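Local coordinates for protein antigen 43 (Escherichia coli, PDB 4KH3) that probably mediates self-association between bacterial cells, as the surface-borne alpha domain of an autotransporter linked to aggregation and biofilm formation, at residues A[404-409]-A[424-429]; A[430-435]-A[451-456]; A[444-449]-A[464-469]. One frame throughout, in Å; residues are numbered along the deposited sequence.

Contact 1. Residues A[404-409]-A[424-429]; sequences TTLNNG and LTIREG
Thr404 and Thr405 run beside Leu424 and Thr425 as neighbouring parallel strands, and two backbone bonds set the pairing: Thr425 N donates to Thr404 O at 2.7 Å, and Leu406 N donates to Thr425 O at 2.8 Å. Beyond Ile426 the ladder changes character, because segment 424-429 spends one extra residue and Asn407 comes to lie nearest Glu428 rather than Arg427. A side chain bridges the offset. Asn407 has CG placed beside its own backbone N (chi1 -71°). Its OD1 thereby accepts Arg427 N at 2.9 Å, the donor standing nearly in line with the C=O. Asparagine suits this place because its amide oxygen takes the place of Leu406 O, the acceptor expected in an unbroken ladder, which is too far from Arg427 N. Backbone pairing then resumes, with Asn408 N bound to Glu428 O at 2.8 Å. The Asn408 amide is turned 85° from the Glu428 carboxylate and gives its ND2 to Asn389 of strand 382-389.

Apolar contacts occupy one face. Leu424 CD1 lies against Thr404 CG2 at 3.6 Å and against Leu406 CD1 at 3.8 Å, while Ile426 CG1 packs on Leu406 CB at 3.7 Å; Ala431 touches both Leu406 and Ile426. On the other face Thr405 and Thr425 stand side by side, Thr405 OG1 3.4 Å from Thr425 CG2, beta-branched residues well suited to extended chains. Stacked parallel strands of this kind, followed by a turn stabilised by asparagine, belong to two successive rungs of the right-handed parallel beta-helix found in autotransporter passenger domains.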
ATOM      1  N   THR A 404      32.964 -13.980 -11.035  1.00 37.12           N
ATOM      2  CA  THR A 404      32.093 -12.930 -10.524  1.00 31.20           C
ATOM      3  C   THR A 404      32.038 -11.768 -11.526  1.00 36.31           C
ATOM      4  O   THR A 404      33.034 -11.090 -11.768  1.00 32.51           O
ATOM      5  CB  THR A 404      32.592 -12.419  -9.168  1.00 30.22           C
ATOM      6  OG1 THR A 404      32.593 -13.498  -8.224  1.00 38.69           O
ATOM      7  CG2 THR A 404      31.701 -11.304  -8.653  1.00 31.59           C
ATOM      8  N   THR A 405      30.864 -11.550 -12.105  1.00 30.88           N
ATOM      9  CA  THR A 405      30.697 -10.586 -13.178  1.00 26.72           C
ATOM     10  C   THR A 405      29.948  -9.332 -12.729  1.00 31.65           C
ATOM     11  O   THR A 405      28.878  -9.417 -12.117  1.00 32.29           O
ATOM     12  CB  THR A 405      29.962 -11.229 -14.346  1.00 34.29           C
ATOM     13  OG1 THR A 405      30.689 -12.388 -14.776  1.00 33.58           O
ATOM     14  CG2 THR A 405      29.821 -10.246 -15.497  1.00 28.98           C
ATOM     15  N   LEU A 406      30.525  -8.170 -13.023  1.00 32.38           N
ATOM     16  CA  LEU A 406      29.915  -6.889 -12.684  1.00 29.32           C
ATOM     17  C   LEU A 406      29.672  -6.079 -13.951  1.00 33.72           C
ATOM     18  O   LEU A 406      30.615  -5.598 -14.565  1.00 34.17           O
ATOM     19  CB  LEU A 406      30.819  -6.104 -11.739  1.00 25.21           C
ATOM     20  CG  LEU A 406      31.250  -6.802 -10.445  1.00 30.73           C
ATOM     21  CD1 LEU A 406      32.137  -5.877  -9.631  1.00 22.47           C
ATOM     22  CD2 LEU A 406      30.053  -7.288  -9.611  1.00 31.95           C
ATOM     23  N   ASN A 407      28.408  -5.946 -14.347  1.00 32.92           N
ATOM     24  CA  ASN A 407      28.043  -5.225 -15.562  1.00 28.96           C
ATOM     25  C   ASN A 407      26.991  -4.141 -15.313  1.00 32.46           C
ATOM     26  O   ASN A 407      26.262  -4.182 -14.319  1.00 30.35           O
ATOM     27  CB  ASN A 407      27.480  -6.181 -16.618  1.00 28.58           C
ATOM     28  CG  ASN A 407      28.531  -7.087 -17.227  1.00 35.67           C
ATOM     29  OD1 ASN A 407      29.717  -6.769 -17.246  1.00 33.95           O
ATOM     30  ND2 ASN A 407      28.087  -8.223 -17.758  1.00 31.30           N
ATOM     31  N   ASN A 408      26.946  -3.169 -16.224  1.00 33.46           N
ATOM     32  CA  ASN A 408      25.807  -2.269 -16.398  1.00 31.04           C
ATOM     33  C   ASN A 408      25.215  -1.643 -15.144  1.00 32.79           C
ATOM     34  O   ASN A 408      24.013  -1.752 -14.912  1.00 31.61           O
ATOM     35  CB  ASN A 408      24.693  -3.012 -17.127  1.00 31.77           C
ATOM     36  CG  ASN A 408      25.118  -3.484 -18.495  1.00 34.00           C
ATOM     37  OD1 ASN A 408      25.750  -2.745 -19.245  1.00 40.74           O
ATOM     38  ND2 ASN A 408      24.776  -4.719 -18.828  1.00 35.93           N
ATOM     39  N   GLY A 409      26.045  -0.983 -14.346  1.00 25.95           N
ATOM     40  CA  GLY A 409      25.551  -0.287 -13.175  1.00 29.00           C
ATOM     41  C   GLY A 409      25.666  -1.111 -11.911  1.00 33.51           C
ATOM     42  O   GLY A 409      25.207  -0.700 -10.844  1.00 36.31           O
ATOM     43  N   LEU A 424      37.264 -11.859 -11.056  1.00 41.90           N
ATOM     44  CA  LEU A 424      36.282 -10.784 -10.995  1.00 33.60           C
ATOM     45  C   LEU A 424      36.318 -10.039 -12.329  1.00 35.87           C
ATOM     46  O   LEU A 424      37.360  -9.537 -12.732  1.00 39.54           O
ATOM     47  CB  LEU A 424      36.621  -9.840  -9.844  1.00 35.31           C
ATOM     48  CG  LEU A 424      35.742  -8.605  -9.654  1.00 40.10           C
ATOM     49  CD1 LEU A 424      34.300  -9.021  -9.472  1.00 35.53           C
ATOM     50  CD2 LEU A 424      36.215  -7.774  -8.461  1.00 29.67           C
ATOM     51  N   THR A 425      35.194  -9.983 -13.031  1.00 33.45           N
ATOM     52  CA  THR A 425      35.214  -9.465 -14.393  1.00 37.00           C
ATOM     53  C   THR A 425      34.121  -8.440 -14.682  1.00 40.39           C
ATOM     54  O   THR A 425      32.958  -8.626 -14.322  1.00 36.22           O
ATOM     55  CB  THR A 425      35.167 -10.604 -15.455  1.00 33.42           C
ATOM     56  OG1 THR A 425      35.252 -10.039 -16.766  1.00 34.44           O
ATOM     57  CG2 THR A 425      33.879 -11.391 -15.362  1.00 32.35           C
ATOM     58  N   ILE A 426      34.524  -7.354 -15.335  1.00 36.32           N
ATOM     59  CA  ILE A 426      33.608  -6.325 -15.802  1.00 31.56           C
ATOM     60  C   ILE A 426      33.680  -6.306 -17.322  1.00 32.60           C
ATOM     61  O   ILE A 426      34.736  -6.061 -17.896  1.00 36.65           O
ATOM     62  CB  ILE A 426      33.982  -4.938 -15.247  1.00 32.32           C
ATOM     63  CG1 ILE A 426      33.684  -4.866 -13.748  1.00 24.12           C
ATOM     64  CG2 ILE A 426      33.216  -3.833 -15.989  1.00 24.91           C
ATOM     65  CD1 ILE A 426      34.675  -5.569 -12.857  1.00 29.64           C
ATOM     66  N   ARG A 427      32.563  -6.578 -17.979  1.00 36.03           N
ATOM     67  CA  ARG A 427      32.594  -6.784 -19.416  1.00 35.55           C
ATOM     68  C   ARG A 427      31.790  -5.762 -20.224  1.00 41.36           C
ATOM     69  O   ARG A 427      31.941  -5.666 -21.446  1.00 42.89           O
ATOM     70  CB  ARG A 427      32.101  -8.192 -19.726  1.00 37.03           C
ATOM     71  CG  ARG A 427      32.876  -9.269 -18.988  1.00 52.32           C
ATOM     72  CD  ARG A 427      32.417 -10.664 -19.386  1.00 60.61           C
ATOM     73  NE  ARG A 427      32.463 -10.851 -20.832  1.00 71.29           N
ATOM     74  CZ  ARG A 427      31.528 -11.487 -21.529  1.00 85.58           C
ATOM     75  NH1 ARG A 427      30.474 -12.004 -20.910  1.00 93.39           N
ATOM     76  NH2 ARG A 427      31.644 -11.607 -22.845  1.00 87.81           N
ATOM     77  N   GLU A 428      30.957  -4.985 -19.544  1.00 32.97           N
ATOM     78  CA  GLU A 428      29.939  -4.188 -20.223  1.00 36.97           C
ATOM     79  C   GLU A 428      29.378  -3.132 -19.268  1.00 34.82           C
ATOM     80  O   GLU A 428      29.004  -3.445 -18.144  1.00 34.13           O
ATOM     81  CB  GLU A 428      28.827  -5.126 -20.694  1.00 42.01           C
ATOM     82  CG  GLU A 428      27.757  -4.510 -21.569  1.00 53.11           C
ATOM     83  CD  GLU A 428      26.663  -5.515 -21.914  1.00 71.70           C
ATOM     84  OE1 GLU A 428      26.836  -6.714 -21.591  1.00 69.12           O
ATOM     85  OE2 GLU A 428      25.633  -5.112 -22.500  1.00 81.29           O
ATOM     86  N   GLY A 429      29.336  -1.878 -19.708  1.00 32.77           N
ATOM     87  CA  GLY A 429      28.886  -0.785 -18.861  1.00 26.42           C
ATOM     88  C   GLY A 429      29.802  -0.466 -17.688  1.00 32.63           C
ATOM     89  O   GLY A 429      30.998  -0.740 -17.710  1.00 30.55           O
TER

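Contact 2. Residues A[430-435]-A[451-456]; sequences DALLQG and TLTVSN
Ala431 and Leu452 pair in the tightly packed part of this contact, where the side chains of one face are buried. Ala431 CB meets Leu452 CD1 at 3.9 Å, the short methyl fitting beside the longer branch, and Leu452 also touches Ile426. Further along the same face Leu433 CD2 approaches Val454 CG2 at 4.3 Å, while Leu412 and Leu473 of the flanking strands extend the row to either side. Between the chains the bonds are regular: Thr453 N gives to Ala431 O at 3.0 Å, Leu433 N to Thr453 O at 2.9 Å, and Ser455 N to Leu433 O at 2.9 Å.

The opposite face is partly open to solvent and mixes polar with apolar groups. Leu432 extends with CG anti to its backbone N (chi1 178°), which brings CD1 across to Thr453 CG2 at 3.7 Å and sets it against the threonine methyl. Next to it Gln434 turns its amide toward strand 410-414, where NE2 bonds Thr413. At the exposed start, Asp430 OD1 accepts Thr451 N at 2.8 Å, the donor standing 44° out of the carboxylate plane; the aspartate oxygen thus takes up the first amide of strand 451-455. The far end closes with Gly435, whose positive phi suits a residue without a side chain, donating N to Ser455 O at 3.0 Å. An aliphatic inner face and a mostly polar outer one fit adjacent coils of a parallel beta-helix.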
ATOM      1  N   ASP A 430      29.232   0.137 -16.655  1.00 32.37           N
ATOM      2  CA  ASP A 430      30.011   0.607 -15.523  1.00 28.97           C
ATOM      3  C   ASP A 430      29.876  -0.356 -14.359  1.00 36.18           C
ATOM      4  O   ASP A 430      28.943  -1.154 -14.314  1.00 36.71           O
ATOM      5  CB  ASP A 430      29.501   1.977 -15.069  1.00 33.06           C
ATOM      6  CG  ASP A 430      29.831   3.090 -16.049  1.00 30.49           C
ATOM      7  OD1 ASP A 430      30.572   2.857 -17.031  1.00 32.48           O
ATOM      8  OD2 ASP A 430      29.359   4.220 -15.813  1.00 40.05           O
ATOM      9  N   ALA A 431      30.796  -0.262 -13.407  1.00 31.24           N
ATOM     10  CA  ALA A 431      30.707  -1.049 -12.190  1.00 25.42           C
ATOM     11  C   ALA A 431      31.339  -0.288 -11.031  1.00 30.70           C
ATOM     12  O   ALA A 431      32.243   0.517 -11.234  1.00 31.81           O
ATOM     13  CB  ALA A 431      31.374  -2.407 -12.380  1.00 24.29           C
ATOM     14  N   LEU A 432      30.850  -0.530  -9.820  1.00 33.35           N
ATOM     15  CA  LEU A 432      31.420   0.095  -8.632  1.00 32.95           C
ATOM     16  C   LEU A 432      31.766  -0.972  -7.610  1.00 33.02           C
ATOM     17  O   LEU A 432      30.915  -1.766  -7.225  1.00 33.62           O
ATOM     18  CB  LEU A 432      30.445   1.105  -8.010  1.00 22.61           C
ATOM     19  CG  LEU A 432      30.926   1.796  -6.728  1.00 32.90           C
ATOM     20  CD1 LEU A 432      32.190   2.578  -7.004  1.00 32.88           C
ATOM     21  CD2 LEU A 432      29.858   2.723  -6.117  1.00 29.95           C
ATOM     22  N   LEU A 433      33.025  -0.998  -7.193  1.00 29.09           N
ATOM     23  CA  LEU A 433      33.450  -1.823  -6.076  1.00 26.78           C
ATOM     24  C   LEU A 433      33.852  -0.851  -5.000  1.00 33.98           C
ATOM     25  O   LEU A 433      34.699   0.008  -5.230  1.00 38.88           O
ATOM     26  CB  LEU A 433      34.637  -2.695  -6.463  1.00 31.50           C
ATOM     27  CG  LEU A 433      35.477  -3.296  -5.337  1.00 31.21           C
ATOM     28  CD1 LEU A 433      34.675  -4.272  -4.520  1.00 37.26           C
ATOM     29  CD2 LEU A 433      36.695  -3.984  -5.919  1.00 40.52           C
ATOM     30  N   GLN A 434      33.231  -0.954  -3.834  1.00 34.01           N
ATOM     31  CA  GLN A 434      33.452   0.053  -2.808  1.00 36.54           C
ATOM     32  C   GLN A 434      33.492  -0.523  -1.403  1.00 43.88           C
ATOM     33  O   GLN A 434      32.815  -1.508  -1.099  1.00 39.45           O
ATOM     34  CB  GLN A 434      32.369   1.123  -2.879  1.00 36.46           C
ATOM     35  CG  GLN A 434      30.977   0.590  -2.609  1.00 43.28           C
ATOM     36  CD  GLN A 434      29.939   1.683  -2.516  1.00 42.19           C
ATOM     37  OE1 GLN A 434      30.269   2.859  -2.359  1.00 45.81           O
ATOM     38  NE2 GLN A 434      28.670   1.300  -2.616  1.00 41.81           N
ATOM     39  N   GLY A 435      34.292   0.113  -0.554  1.00 39.29           N
ATOM     40  CA  GLY A 435      34.346  -0.215   0.855  1.00 31.40           C
ATOM     41  C   GLY A 435      35.183  -1.437   1.171  1.00 41.21           C
ATOM     42  O   GLY A 435      35.634  -2.165   0.275  1.00 38.04           O
ATOM     43  N   THR A 451      33.317   2.162 -17.199  1.00 34.62           N
ATOM     44  CA  THR A 451      34.290   2.501 -16.183  1.00 31.73           C
ATOM     45  C   THR A 451      34.109   1.633 -14.948  1.00 37.14           C
ATOM     46  O   THR A 451      33.012   1.542 -14.401  1.00 34.14           O
ATOM     47  CB  THR A 451      34.155   3.969 -15.777  1.00 32.21           C
ATOM     48  OG1 THR A 451      34.390   4.795 -16.921  1.00 32.52           O
ATOM     49  CG2 THR A 451      35.141   4.319 -14.675  1.00 25.80           C
ATOM     50  N   LEU A 452      35.191   0.989 -14.523  1.00 32.26           N
ATOM     51  CA  LEU A 452      35.213   0.314 -13.243  1.00 28.47           C
ATOM     52  C   LEU A 452      35.791   1.272 -12.232  1.00 26.53           C
ATOM     53  O   LEU A 452      36.948   1.653 -12.329  1.00 37.48           O
ATOM     54  CB  LEU A 452      36.065  -0.953 -13.302  1.00 26.53           C
ATOM     55  CG  LEU A 452      36.365  -1.639 -11.964  1.00 28.38           C
ATOM     56  CD1 LEU A 452      35.092  -1.931 -11.196  1.00 28.99           C
ATOM     57  CD2 LEU A 452      37.140  -2.925 -12.199  1.00 30.43           C
ATOM     58  N   THR A 453      34.974   1.680 -11.273  1.00 30.97           N
ATOM     59  CA  THR A 453      35.439   2.515 -10.182  1.00 28.03           C
ATOM     60  C   THR A 453      35.690   1.649  -8.962  1.00 34.83           C
ATOM     61  O   THR A 453      34.830   0.875  -8.555  1.00 36.57           O
ATOM     62  CB  THR A 453      34.390   3.574  -9.772  1.00 34.68           C
ATOM     63  OG1 THR A 453      34.064   4.410 -10.889  1.00 33.76           O
ATOM     64  CG2 THR A 453      34.915   4.434  -8.605  1.00 26.32           C
ATOM     65  N   VAL A 454      36.874   1.779  -8.383  1.00 33.86           N
ATOM     66  CA  VAL A 454      37.155   1.179  -7.093  1.00 33.23           C
ATOM     67  C   VAL A 454      37.247   2.318  -6.085  1.00 36.34           C
ATOM     68  O   VAL A 454      38.084   3.205  -6.226  1.00 41.13           O
ATOM     69  CB  VAL A 454      38.474   0.399  -7.123  1.00 32.18           C
ATOM     70  CG1 VAL A 454      38.784  -0.176  -5.755  1.00 31.54           C
ATOM     71  CG2 VAL A 454      38.407  -0.697  -8.170  1.00 24.88           C
ATOM     72  N   SER A 455      36.378   2.312  -5.081  1.00 35.66           N
ATOM     73  CA  SER A 455      36.324   3.424  -4.137  1.00 34.57           C
ATOM     74  C   SER A 455      36.422   2.999  -2.674  1.00 41.77           C
ATOM     75  O   SER A 455      35.594   2.229  -2.186  1.00 43.81           O
ATOM     76  CB  SER A 455      35.051   4.248  -4.353  1.00 35.60           C
ATOM     77  OG  SER A 455      34.900   5.230  -3.341  1.00 42.65           O
ATOM     78  N   ASN A 456      37.438   3.516  -1.987  1.00 38.82           N
ATOM     79  CA  ASN A 456      37.608   3.288  -0.557  1.00 40.34           C
ATOM     80  C   ASN A 456      37.665   1.797  -0.213  1.00 38.09           C
ATOM     81  O   ASN A 456      36.982   1.316   0.680  1.00 40.20           O
ATOM     82  CB  ASN A 456      36.513   4.010   0.235  1.00 44.90           C
ATOM     83  CG  ASN A 456      36.769   3.995   1.741  1.00 71.21           C
ATOM     84  OD1 ASN A 456      37.909   3.849   2.194  1.00 65.25           O
ATOM     85  ND2 ASN A 456      35.701   4.135   2.523  1.00 68.81           N
TER

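Contact 3. Residues A[444-449]-A[464-469]; sequences VEKSGS and VNLNEG
Lys446 reaches from one segment to the other with its ammonium group: NZ donates to Glu468 O at 3.0 Å and to Ser447 O of its own segment at 2.7 Å, each met from above the carbonyl plane, and Gly450 O is a third acceptor. Bends at chi2 (59°) and chi4 (77°) curl the chain back to these carbonyls. A buried lysine suits the place because several backbone oxygens surround its amino group and would probably stabilise a positive charge. Its own carbonyl is gripped twice, Lys446 O accepting Asn467 N at 2.8 Å and Glu468 N at 3.1 Å, which closes the turn of segment 464-469 against the strand end.

Weaker is the side-chain bond from Asn465 ND2 to Glu445 OE2, 2.9 Å long and poorly aligned, with the two groups lying side by side and their planes 37° apart. On the opposite face packing takes over. The methylenes of Lys446 lie along Leu466, with Lys446 CG 3.7 Å from Leu466 CD1. Val444 CB faces Val464 CG1 at 4.1 Å. In-register parallel strands that leave into turns, with Val444 stacked on Val464, are as expected for consecutive coils of a parallel beta-helix.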
ATOM      1  N   VAL A 444      41.395  -9.324 -11.517  1.00 48.43           N
ATOM      2  CA  VAL A 444      40.275  -8.552 -12.042  1.00 34.91           C
ATOM      3  C   VAL A 444      40.445  -8.345 -13.550  1.00 46.00           C
ATOM      4  O   VAL A 444      41.543  -8.020 -14.011  1.00 51.91           O
ATOM      5  CB  VAL A 444      40.175  -7.182 -11.365  1.00 37.38           C
ATOM      6  CG1 VAL A 444      38.854  -6.515 -11.727  1.00 29.61           C
ATOM      7  CG2 VAL A 444      40.330  -7.311  -9.848  1.00 26.12           C
ATOM      8  N   GLU A 445      39.374  -8.550 -14.315  1.00 37.37           N
ATOM      9  CA  GLU A 445      39.397  -8.321 -15.763  1.00 35.26           C
ATOM     10  C   GLU A 445      38.475  -7.155 -16.099  1.00 47.25           C
ATOM     11  O   GLU A 445      37.312  -7.141 -15.687  1.00 39.92           O
ATOM     12  CB  GLU A 445      38.901  -9.549 -16.525  1.00 42.10           C
ATOM     13  CG  GLU A 445      39.399 -10.881 -15.999  1.00 60.79           C
ATOM     14  CD  GLU A 445      40.717 -11.299 -16.613  1.00 71.21           C
ATOM     15  OE1 GLU A 445      40.953 -10.965 -17.800  1.00 69.43           O
ATOM     16  OE2 GLU A 445      41.513 -11.961 -15.906  1.00 64.12           O
ATOM     17  N   LYS A 446      38.985  -6.179 -16.846  1.00 33.99           N
ATOM     18  CA  LYS A 446      38.164  -5.046 -17.259  1.00 35.16           C
ATOM     19  C   LYS A 446      38.117  -4.910 -18.777  1.00 38.06           C
ATOM     20  O   LYS A 446      39.133  -4.664 -19.429  1.00 39.37           O
ATOM     21  CB  LYS A 446      38.651  -3.744 -16.617  1.00 37.21           C
ATOM     22  CG  LYS A 446      37.974  -2.492 -17.171  1.00 33.12           C
ATOM     23  CD  LYS A 446      36.460  -2.533 -16.995  1.00 37.88           C
ATOM     24  CE  LYS A 446      35.784  -1.259 -17.529  1.00 31.52           C
ATOM     25  NZ  LYS A 446      35.681  -1.219 -19.024  1.00 29.85           N
ATOM     26  N   SER A 447      36.927  -5.083 -19.329  1.00 31.50           N
ATOM     27  CA  SER A 447      36.713  -4.917 -20.754  1.00 34.01           C
ATOM     28  C   SER A 447      35.456  -4.091 -20.970  1.00 32.10           C
ATOM     29  O   SER A 447      34.836  -3.622 -20.008  1.00 31.36           O
ATOM     30  CB  SER A 447      36.612  -6.275 -21.454  1.00 36.29           C
ATOM     31  OG  SER A 447      35.645  -7.099 -20.833  1.00 51.53           O
ATOM     32  N   GLY A 448      35.084  -3.896 -22.228  1.00 30.99           N
ATOM     33  CA  GLY A 448      34.014  -2.968 -22.554  1.00 30.48           C
ATOM     34  C   GLY A 448      34.431  -1.519 -22.334  1.00 36.70           C
ATOM     35  O   GLY A 448      35.447  -1.235 -21.684  1.00 31.94           O
ATOM     36  N   SER A 449      33.630  -0.596 -22.859  1.00 39.11           N
ATOM     37  CA  SER A 449      33.969   0.826 -22.843  1.00 33.44           C
ATOM     38  C   SER A 449      33.593   1.545 -21.539  1.00 35.41           C
ATOM     39  O   SER A 449      33.839   2.744 -21.384  1.00 37.26           O
ATOM     40  CB  SER A 449      33.317   1.527 -24.035  1.00 36.86           C
ATOM     41  OG  SER A 449      31.905   1.375 -24.008  1.00 44.48           O
ATOM     42  N   VAL A 464      45.408  -6.979 -12.311  1.00 47.58           N
ATOM     43  CA  VAL A 464      44.217  -6.390 -12.886  1.00 41.47           C
ATOM     44  C   VAL A 464      44.436  -6.293 -14.385  1.00 40.63           C
ATOM     45  O   VAL A 464      45.283  -5.541 -14.837  1.00 41.38           O
ATOM     46  CB  VAL A 464      43.960  -4.996 -12.316  1.00 39.90           C
ATOM     47  CG1 VAL A 464      42.725  -4.370 -12.969  1.00 37.32           C
ATOM     48  CG2 VAL A 464      43.796  -5.073 -10.810  1.00 35.13           C
ATOM     49  N   ASN A 465      43.696  -7.077 -15.158  1.00 38.50           N
ATOM     50  CA  ASN A 465      43.821  -7.008 -16.603  1.00 34.44           C
ATOM     51  C   ASN A 465      42.940  -5.908 -17.170  1.00 44.23           C
ATOM     52  O   ASN A 465      41.749  -6.114 -17.418  1.00 45.14           O
ATOM     53  CB  ASN A 465      43.482  -8.351 -17.255  1.00 38.00           C
ATOM     54  CG  ASN A 465      44.434  -9.456 -16.841  1.00 41.03           C
ATOM     55  OD1 ASN A 465      45.617  -9.441 -17.192  1.00 47.98           O
ATOM     56  ND2 ASN A 465      43.922 -10.430 -16.101  1.00 40.43           N
ATOM     57  N   LEU A 466      43.531  -4.734 -17.367  1.00 40.76           N
ATOM     58  CA  LEU A 466      42.821  -3.600 -17.940  1.00 33.51           C
ATOM     59  C   LEU A 466      42.846  -3.685 -19.458  1.00 37.56           C
ATOM     60  O   LEU A 466      43.783  -3.208 -20.090  1.00 41.81           O
ATOM     61  CB  LEU A 466      43.465  -2.300 -17.466  1.00 36.45           C
ATOM     62  CG  LEU A 466      42.863  -0.976 -17.922  1.00 36.36           C
ATOM     63  CD1 LEU A 466      41.358  -1.011 -17.783  1.00 38.57           C
ATOM     64  CD2 LEU A 466      43.446   0.159 -17.102  1.00 31.22           C
ATOM     65  N   ASN A 467      41.813  -4.289 -20.038  1.00 35.00           N
ATOM     66  CA  ASN A 467      41.795  -4.565 -21.475  1.00 33.89           C
ATOM     67  C   ASN A 467      41.092  -3.516 -22.308  1.00 38.80           C
ATOM     68  O   ASN A 467      41.465  -3.296 -23.457  1.00 47.96           O
ATOM     69  CB  ASN A 467      41.178  -5.935 -21.769  1.00 35.17           C
ATOM     70  CG  ASN A 467      41.882  -7.056 -21.038  1.00 50.62           C
ATOM     71  OD1 ASN A 467      43.040  -6.919 -20.641  1.00 47.53           O
ATOM     72  ND2 ASN A 467      41.184  -8.172 -20.845  1.00 59.05           N
ATOM     73  N   GLU A 468      40.067  -2.885 -21.737  1.00 40.13           N
ATOM     74  CA  GLU A 468      39.317  -1.838 -22.433  1.00 36.67           C
ATOM     75  C   GLU A 468      38.674  -0.882 -21.437  1.00 37.58           C
ATOM     76  O   GLU A 468      38.373  -1.261 -20.302  1.00 38.45           O
ATOM     77  CB  GLU A 468      38.266  -2.443 -23.375  1.00 34.14           C
ATOM     78  CG  GLU A 468      37.615  -1.440 -24.335  1.00 34.20           C
ATOM     79  CD  GLU A 468      38.594  -0.844 -25.362  1.00 56.89           C
ATOM     80  OE1 GLU A 468      38.284   0.238 -25.912  1.00 53.29           O
ATOM     81  OE2 GLU A 468      39.662  -1.450 -25.634  1.00 50.57           O
ATOM     82  N   GLY A 469      38.487   0.366 -21.847  1.00 31.25           N
ATOM     83  CA  GLY A 469      37.778   1.323 -21.022  1.00 24.00           C
ATOM     84  C   GLY A 469      38.570   1.820 -19.840  1.00 28.19           C
ATOM     85  O   GLY A 469      39.788   1.712 -19.824  1.00 33.42           O
TER

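How the contacts relate
Contacts 1 and 3 belong to the same wall of the beta-helix: strand 423-426 is the neighbour of 443-446, joined by backbone bonds such as Leu424 O to Glu445 N. Contact 2 lies on another wall, reached directly through the turns that follow strands 423-426 and 443-446. All three send aliphatic residues into a shared interior, where Leu452 of contact 2 meets Val444 of contact 3. Contact 1 is the most buried, while contacts 2 and 3 carry more partly exposed residues. Their polar chemistry differs accordingly: an asparagine amide bridges a slip in the register in contact 1, an aspartate starts the ladder in contact 2, and a lysine gathers turn carbonyls in contact 3.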